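Local coordinates for protein globin II, extracellular (Lumbricus terrestris, PDB 1X9F) that is a haem-bearing globin subunit of the giant extracellular haemoglobin (erythrocruorin) of the earthworm and probably carries oxygen in its blood, at residues K11-W16 against I74-L79. Numbering follows the deposited sequence.
Sequences KVKSEW and IAISTL
In Trp-16 the indole swings anti to the backbone N (chi1 169°), and in Ile-76 CG2 takes that same position while CG1 (chi1 -70°) lies beside the backbone N; together these turns bring CD1 of the isoleucine over the indole and CG2 beside CB of Trp-16. Ile-76 CD1 lies over one face of the ring, 3.9 Å from the centroid of the five-membered part, a CH-pi contact made toward the rim, with CD2 of Trp-16 its nearest atom at 3.5 Å. CG2 of Ile-76 packs on the Trp-16 and Val-12 side chains, 3.8 Å from CB of Trp-16 and 4.1 Å from CG1 of Val-12; the Val-12 and Ile-76 side chains cross at about a right angle. CD1 of Leu-79 touches the same Val-12 methyl, beside the isoleucine. Asp-73 accepts a hydrogen bond from the indole NE1, and Tyr-20 stacks on the ring.

Lys-13 runs along the C-terminal end of helix 59-77. Its CG passes 3.1 Å from O of Ile-76, and the bend at chi3 (68°) brings NZ to O of Ser-77 at 3.2 Å, a weak hydrogen bond to a carbonyl near the helix end. Stronger are its salt bridges to Asp-80 of the same chain and to Glu-27 of the neighbouring Globin III chain. A leucine in its place would probably leave both carboxylates without this positive partner and the Ser-77 carbonyl without its weak bond. OG of Ser-77 and OG1 of Thr-78 reach one turn back to O of Ile-74, from opposite faces of its plane, at 2.9 and 3.0 Å respectively.

With Trp-130 and Ile-137 of helix 127-142 adding to the apolar side, the arrangement is the packing of the A helix on the end of the E helix in the globin fold.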
loop_
_atom_site.group_PDB
_atom_site.type_symbol
_atom_site.label_atom_id
_atom_site.label_comp_id
_atom_site.label_asym_id
_atom_site.label_seq_id
_atom_site.Cartn_x
_atom_site.Cartn_y
_atom_site.Cartn_z
ATOM N N LYS B 11 39.571 -1.371 -1.165
ATOM C CA LYS B 11 39.102 -0.060 -1.617
ATOM C C LYS B 11 38.978 0.018 -3.141
ATOM O O LYS B 11 37.960 0.481 -3.669
ATOM C CB LYS B 11 40.014 1.052 -1.096
ATOM C CG LYS B 11 39.556 2.435 -1.518
ATOM C CD LYS B 11 40.395 3.517 -0.891
ATOM C CE LYS B 11 39.778 4.011 0.395
ATOM N NZ LYS B 11 40.527 5.187 0.903
ATOM N N VAL B 12 40.016 -0.447 -3.832
ATOM C CA VAL B 12 40.025 -0.449 -5.290
ATOM C C VAL B 12 38.919 -1.329 -5.873
ATOM O O VAL B 12 38.308 -0.949 -6.874
ATOM C CB VAL B 12 41.406 -0.821 -5.877
ATOM C CG1 VAL B 12 41.337 -0.944 -7.397
ATOM C CG2 VAL B 12 42.448 0.221 -5.488
ATOM N N LYS B 13 38.649 -2.485 -5.255
ATOM C CA LYS B 13 37.523 -3.318 -5.706
ATOM C C LYS B 13 36.212 -2.529 -5.699
ATOM O O LYS B 13 35.475 -2.538 -6.688
ATOM C CB LYS B 13 37.392 -4.601 -4.873
ATOM C CG LYS B 13 38.451 -5.652 -5.232
ATOM C CD LYS B 13 38.266 -6.938 -4.401
ATOM C CE LYS B 13 36.962 -7.663 -4.788
ATOM N NZ LYS B 13 36.839 -8.949 -4.025
ATOM N N SER B 14 35.938 -1.828 -4.603
ATOM C CA SER B 14 34.701 -1.052 -4.477
ATOM C C SER B 14 34.629 0.127 -5.432
ATOM O O SER B 14 33.607 0.338 -6.094
ATOM C CB SER B 14 34.518 -0.546 -3.048
ATOM O OG SER B 14 34.079 -1.594 -2.206
ATOM N N GLU B 15 35.709 0.904 -5.487
ATOM C CA GLU B 15 35.739 2.076 -6.338
ATOM C C GLU B 15 35.676 1.688 -7.808
ATOM O O GLU B 15 35.094 2.414 -8.615
ATOM C CB GLU B 15 36.941 2.951 -5.990
ATOM C CG GLU B 15 36.821 3.457 -4.558
ATOM C CD GLU B 15 37.963 4.340 -4.111
ATOM O OE1 GLU B 15 37.825 4.956 -3.031
ATOM O OE2 GLU B 15 38.989 4.420 -4.822
ATOM N N TRP B 16 36.234 0.527 -8.149
ATOM C CA TRP B 16 36.123 0.003 -9.510
ATOM C C TRP B 16 34.665 -0.303 -9.840
ATOM O O TRP B 16 34.151 0.138 -10.869
ATOM C CB TRP B 16 37.000 -1.240 -9.707
ATOM C CG TRP B 16 36.734 -1.960 -10.997
ATOM C CD1 TRP B 16 36.051 -3.135 -11.152
ATOM C CD2 TRP B 16 37.119 -1.543 -12.315
ATOM N NE1 TRP B 16 35.992 -3.479 -12.482
ATOM C CE2 TRP B 16 36.640 -2.521 -13.219
ATOM C CE3 TRP B 16 37.828 -0.444 -12.829
ATOM C CZ2 TRP B 16 36.850 -2.439 -14.597
ATOM C CZ3 TRP B 16 38.038 -0.363 -14.203
ATOM C CH2 TRP B 16 37.550 -1.355 -15.069
ATOM N N ILE B 74 38.552 -8.635 -14.127
ATOM C CA ILE B 74 38.924 -9.915 -13.519
ATOM C C ILE B 74 40.057 -9.730 -12.509
ATOM O O ILE B 74 39.996 -10.255 -11.392
ATOM C CB ILE B 74 39.321 -10.958 -14.585
ATOM C CG1 ILE B 74 38.114 -11.303 -15.473
ATOM C CG2 ILE B 74 39.882 -12.219 -13.907
ATOM C CD1 ILE B 74 38.443 -12.155 -16.708
ATOM N N ALA B 75 41.074 -8.973 -12.917
ATOM C CA ALA B 75 42.244 -8.706 -12.095
ATOM C C ALA B 75 41.862 -7.986 -10.806
ATOM O O ALA B 75 42.198 -8.447 -9.715
ATOM C CB ALA B 75 43.274 -7.903 -12.882
ATOM N N ILE B 76 41.144 -6.870 -10.927
ATOM C CA ILE B 76 40.732 -6.109 -9.745
ATOM C C ILE B 76 39.850 -6.961 -8.832
ATOM O O ILE B 76 40.025 -6.962 -7.609
ATOM C CB ILE B 76 40.011 -4.801 -10.150
ATOM C CG1 ILE B 76 41.008 -3.818 -10.778
ATOM C CG2 ILE B 76 39.316 -4.169 -8.939
ATOM C CD1 ILE B 76 40.370 -2.589 -11.409
ATOM N N SER B 77 38.917 -7.699 -9.424
ATOM C CA SER B 77 37.976 -8.489 -8.637
ATOM C C SER B 77 38.662 -9.577 -7.815
ATOM O O SER B 77 38.111 -10.024 -6.808
ATOM C CB SER B 77 36.875 -9.097 -9.515
ATOM O OG SER B 77 37.365 -10.184 -10.281
ATOM N N THR B 78 39.852 -10.005 -8.240
ATOM C CA THR B 78 40.574 -11.054 -7.513
ATOM C C THR B 78 41.869 -10.574 -6.875
ATOM O O THR B 78 42.765 -11.381 -6.622
ATOM C CB THR B 78 40.868 -12.286 -8.401
ATOM O OG1 THR B 78 41.689 -11.895 -9.510
ATOM C CG2 THR B 78 39.599 -12.820 -9.045
ATOM N N LEU B 79 41.977 -9.274 -6.610
ATOM C CA LEU B 79 43.123 -8.767 -5.859
ATOM C C LEU B 79 43.227 -9.465 -4.510
ATOM O O LEU B 79 44.323 -9.629 -3.969
ATOM C CB LEU B 79 43.036 -7.256 -5.656
ATOM C CG LEU B 79 43.407 -6.398 -6.864
ATOM C CD1 LEU B 79 43.007 -4.955 -6.627
ATOM C CD2 LEU B 79 44.889 -6.500 -7.201
#